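Local coordinates for protein (merozoite surface protein 1) (Plasmodium cynomolgi, PDB 1B9W) that probably helps merozoites bind and invade host red blood cells and leave them, this chain being its two C-terminal EGF-like domains, at residues A[55-58]-A[59-62]; A[81-84]-A[85-89]. All coordinates share one frame; numbering follows the deposited sequence.

Contact 1: residues A[55-58]-A[59-62]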
loop_
_atom_site.group_PDB
_atom_site.type_symbol
_atom_site.label_atom_id
_atom_site.label_comp_id
_atom_site.label_asym_id
_atom_site.label_seq_id
_atom_site.Cartn_x
_atom_site.Cartn_y
_atom_site.Cartn_z
ATOM N N GLY A 55 -2.119 4.461 5.892
ATOM C CA GLY A 55 -1.723 3.223 5.176
ATOM C C GLY A 55 -1.847 3.457 3.670
ATOM O O GLY A 55 -1.426 2.570 2.885
ATOM N N CYS A 56 -2.263 4.630 3.213
ATOM C CA CYS A 56 -2.362 4.931 1.791
ATOM C C CYS A 56 -0.960 5.201 1.263
ATOM O O CYS A 56 -0.060 5.598 1.983
ATOM C CB CYS A 56 -3.181 6.205 1.519
ATOM S SG CYS A 56 -4.896 6.083 2.068
ATOM N N ALA A 57 -0.762 4.980 -0.068
ATOM C CA ALA A 57 0.565 5.334 -0.598
ATOM C C ALA A 57 0.933 6.753 -0.180
ATOM O O ALA A 57 0.102 7.670 -0.170
ATOM C CB ALA A 57 0.445 5.292 -2.132
ATOM N N PRO A 58 2.199 7.034 0.033
ATOM C CA PRO A 58 2.670 8.338 0.432
ATOM C C PRO A 58 2.185 9.454 -0.468
ATOM O O PRO A 58 1.880 10.534 0.069
ATOM C CB PRO A 58 4.178 8.268 0.456
ATOM C CG PRO A 58 4.522 6.827 0.386
ATOM C CD PRO A 58 3.311 6.036 0.014
ATOM N N GLU A 59 2.099 9.218 -1.781
ATOM C CA GLU A 59 1.748 10.303 -2.692
ATOM C C GLU A 59 0.246 10.399 -2.882
ATOM O O GLU A 59 -0.263 11.187 -3.677
ATOM C CB GLU A 59 2.475 10.115 -4.047
ATOM C CG GLU A 59 1.950 8.937 -4.846
ATOM C CD GLU A 59 2.466 7.560 -4.488
ATOM O OE1 GLU A 59 3.113 7.316 -3.457
ATOM O OE2 GLU A 59 2.172 6.639 -5.300
ATOM N N ALA A 60 -0.503 9.529 -2.213
ATOM C CA ALA A 60 -1.943 9.528 -2.292
ATOM C C ALA A 60 -2.543 10.477 -1.202
ATOM O O ALA A 60 -1.944 10.673 -0.149
ATOM C CB ALA A 60 -2.544 8.166 -2.016
ATOM N N GLU A 61 -3.797 10.790 -1.460
ATOM C CA GLU A 61 -4.552 11.576 -0.471
ATOM C C GLU A 61 -5.371 10.618 0.387
ATOM O O GLU A 61 -6.057 9.743 -0.139
ATOM C CB GLU A 61 -5.482 12.533 -1.239
ATOM C CG GLU A 61 -6.673 12.979 -0.412
ATOM C CD GLU A 61 -7.586 13.921 -1.186
ATOM O OE1 GLU A 61 -7.146 15.059 -1.449
ATOM O OE2 GLU A 61 -8.714 13.512 -1.519
ATOM N N CYS A 62 -5.297 10.749 1.703
ATOM C CA CYS A 62 -6.102 9.941 2.605
ATOM C C CYS A 62 -7.285 10.795 3.136
ATOM O O CYS A 62 -7.047 11.931 3.549
ATOM C CB CYS A 62 -5.254 9.563 3.820
ATOM S SG CYS A 62 -6.027 8.369 4.937
#
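Glu59 folds its side chain back over the start of the turn it belongs to, bringing its carboxylate against the methyl group of Ala57. CG sits between the backbone N and the carbonyl carbon (chi1 70°), and a second bend at chi2 swings the carboxylate round rather than out, so that OE1 stops 3.6 Å from Ala57 CB. The same oxygen lies alongside the proline ring, with Glu59 OE1 3.7 Å from Pro58 CD. A long, flexible acid suits this exposed corner, where its bent chain can lay the carboxylate over the Ala57 methyl and beside the proline ring.

The bend beneath is a type I beta turn from Ala57 to Ala60, closed by Ala60 N donating to Ala57 O at 2.8 Å. The N-H comes in from above the carbonyl plane, 51° out of it, as the tight curve of the chain dictates. Pro58 takes the second position, where the required phi is one that its ring already imposes. Asn53 also holds the turn, its ND2 giving a hydrogen bond to Ala60 O and a weak one to Ala57 O.

On the inner side, Cys56 CB meets Ala60 CB at 4.1 Å, a close approach that small side chains allow. Cys56 SG, anti to its own carbonyl carbon (chi1 -62°), comes within 3.8 Å of Cys62 SG. These two sulfurs touch without bonding to each other: Cys56 is joined to Cys72, and Cys62 to Cys49. Both cysteines also pack on Ile70 of strand 70-73. These are the first-to-third and second-to-fourth links of the three-disulfide pattern that marks the EGF fold, here the second EGF-like domain.

Contact 2: residues A[81-84]-A[85-89]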
loop_
_atom_site.group_PDB
_atom_site.type_symbol
_atom_site.label_atom_id
_atom_site.label_comp_id
_atom_site.label_asym_id
_atom_site.label_seq_id
_atom_site.Cartn_x
_atom_site.Cartn_y
_atom_site.Cartn_z
ATOM N N PRO A 81 -5.454 3.142 -8.255
ATOM C CA PRO A 81 -5.111 2.509 -6.988
ATOM C C PRO A 81 -4.854 1.028 -7.173
ATOM O O PRO A 81 -5.597 0.306 -7.843
ATOM C CB PRO A 81 -6.345 2.774 -6.122
ATOM C CG PRO A 81 -7.469 2.898 -7.106
ATOM C CD PRO A 81 -6.868 3.576 -8.302
ATOM N N LEU A 82 -3.802 0.518 -6.547
ATOM C CA LEU A 82 -3.620 -0.925 -6.406
ATOM C C LEU A 82 -3.897 -1.267 -4.923
ATOM O O LEU A 82 -3.401 -0.516 -4.059
ATOM C CB LEU A 82 -2.176 -1.287 -6.708
ATOM C CG LEU A 82 -1.771 -1.806 -8.091
ATOM C CD1 LEU A 82 -2.788 -1.485 -9.161
ATOM C CD2 LEU A 82 -0.396 -1.276 -8.463
ATOM N N PHE A 83 -4.568 -2.368 -4.675
ATOM C CA PHE A 83 -4.838 -2.817 -3.312
ATOM C C PHE A 83 -5.512 -1.685 -2.520
ATOM O O PHE A 83 -5.100 -1.430 -1.392
ATOM C CB PHE A 83 -3.564 -3.239 -2.592
ATOM C CG PHE A 83 -2.694 -4.192 -3.377
ATOM C CD1 PHE A 83 -3.027 -5.526 -3.476
ATOM C CD2 PHE A 83 -1.541 -3.744 -3.992
ATOM C CE1 PHE A 83 -2.231 -6.398 -4.196
ATOM C CE2 PHE A 83 -0.728 -4.604 -4.711
ATOM C CZ PHE A 83 -1.084 -5.935 -4.810
ATOM N N GLU A 84 -6.486 -1.046 -3.127
ATOM C CA GLU A 84 -7.247 0.039 -2.514
ATOM C C GLU A 84 -6.452 1.293 -2.237
ATOM O O GLU A 84 -6.907 2.148 -1.464
ATOM C CB GLU A 84 -7.963 -0.454 -1.238
ATOM C CG GLU A 84 -8.940 -1.572 -1.564
ATOM C CD GLU A 84 -9.352 -2.448 -0.411
ATOM O OE1 GLU A 84 -8.887 -2.305 0.740
ATOM O OE2 GLU A 84 -10.199 -3.343 -0.660
ATOM N N GLY A 85 -5.300 1.490 -2.894
ATOM C CA GLY A 85 -4.539 2.707 -2.738
ATOM C C GLY A 85 -3.329 2.586 -1.840
ATOM O O GLY A 85 -2.662 3.596 -1.613
ATOM N N VAL A 86 -2.977 1.387 -1.426
ATOM C CA VAL A 86 -1.699 1.151 -0.754
ATOM C C VAL A 86 -0.550 1.481 -1.701
ATOM O O VAL A 86 0.506 1.936 -1.296
ATOM C CB VAL A 86 -1.654 -0.301 -0.242
ATOM C CG1 VAL A 86 -0.279 -0.670 0.240
ATOM C CG2 VAL A 86 -2.665 -0.452 0.894
ATOM N N PHE A 87 -0.791 1.239 -3.000
ATOM C CA PHE A 87 0.127 1.703 -4.047
ATOM C C PHE A 87 -0.729 2.432 -5.112
ATOM O O PHE A 87 -1.903 2.117 -5.291
ATOM C CB PHE A 87 0.857 0.566 -4.788
ATOM C CG PHE A 87 1.910 -0.156 -4.009
ATOM C CD1 PHE A 87 3.210 0.302 -3.983
ATOM C CD2 PHE A 87 1.553 -1.301 -3.317
ATOM C CE1 PHE A 87 4.151 -0.389 -3.233
ATOM C CE2 PHE A 87 2.497 -2.007 -2.573
ATOM C CZ PHE A 87 3.784 -1.523 -2.552
ATOM N N CYS A 88 -0.121 3.381 -5.821
ATOM C CA CYS A 88 -0.816 4.033 -6.929
ATOM C C CYS A 88 0.027 3.771 -8.200
ATOM O O CYS A 88 1.215 4.018 -8.092
ATOM C CB CYS A 88 -0.805 5.547 -6.731
ATOM S SG CYS A 88 -1.943 6.022 -5.366
ATOM N N SER A 89 -0.594 3.330 -9.289
ATOM C CA SER A 89 0.260 3.140 -10.475
ATOM C C SER A 89 -0.348 3.792 -11.707
ATOM O O SER A 89 -1.462 4.304 -11.642
ATOM C CB SER A 89 0.532 1.662 -10.720
ATOM O OG SER A 89 -0.479 1.062 -11.497
#
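Pro81 lays its ring carbon CB against the backbone of Gly85, 3.6 Å from Gly85 N. It faces Cys88 in an antiparallel non-hydrogen-bonded pair, a place where a residue without an N-H costs the pairing nothing.

Leu82 follows in a hydrogen-bonded pair with Phe87. Leu82 N donates to Phe87 O at 2.8 Å along an almost straight line, and the return bond from Phe87 N to Leu82 O is weak. That carbonyl also receives Gly85 N at 3.0 Å, which reaches it from well above its plane, so one oxygen serves both the strand pair and the turn. On the side-chain face Leu82 CB meets Phe87 CB at 4.0 Å, while the branch CD2 rests on Ser89 CB at 3.8 Å. The leucine thus spans two residues of the returning strand, and it also touches Tyr19.

Phe83 and Glu84 turn the chain with left-handed backbone angles. Phe83 sets its CG anti to the carbonyl carbon (chi1 -49°), as Phe87 does, and the two side chains run side by side in the same direction. Their CD2 atoms meet at 4.0 Å; Phe83 CD2 lies at the edge of the Phe87 ring, near its plane. Val86 CG2 packs on Phe83 O at 3.5 Å, close to the turn backbone. Glu84 sends its extended chain away from the turn, fitting for a charged, exposed residue. Gly85 comes next, where any CB would be driven into Glu84 O.

Because Val86 and Phe87 both face Leu82, the pairing contains a classic beta bulge. The whole is the small C-terminal beta hairpin of an EGF-like domain, with Cys88 tied to Cys74 as its fifth-to-sixth cysteine disulfide.

Both contacts belong to the second EGF-like domain, and each is partly buried, with exposed corners. Contact 1 relies on cystine sulfurs and small methyl groups round a loop; contact 2 relies on strand pairing and larger apolar side chains. They meet directly: Ala57 N and Gly85 O, 2.8 Å apart, probably form a hydrogen bond, and Glu59 OE2 packs against Cys88 CB at 3.5 Å. Arg29 of the first EGF-like domain reaches both, touching Ala57 and Pro58 of contact 1 and hydrogen-bonding to Val86 O of contact 2. The aromatic side of contact 2 also meets Ala17 and Tyr21, so the hairpin helps join the two domains.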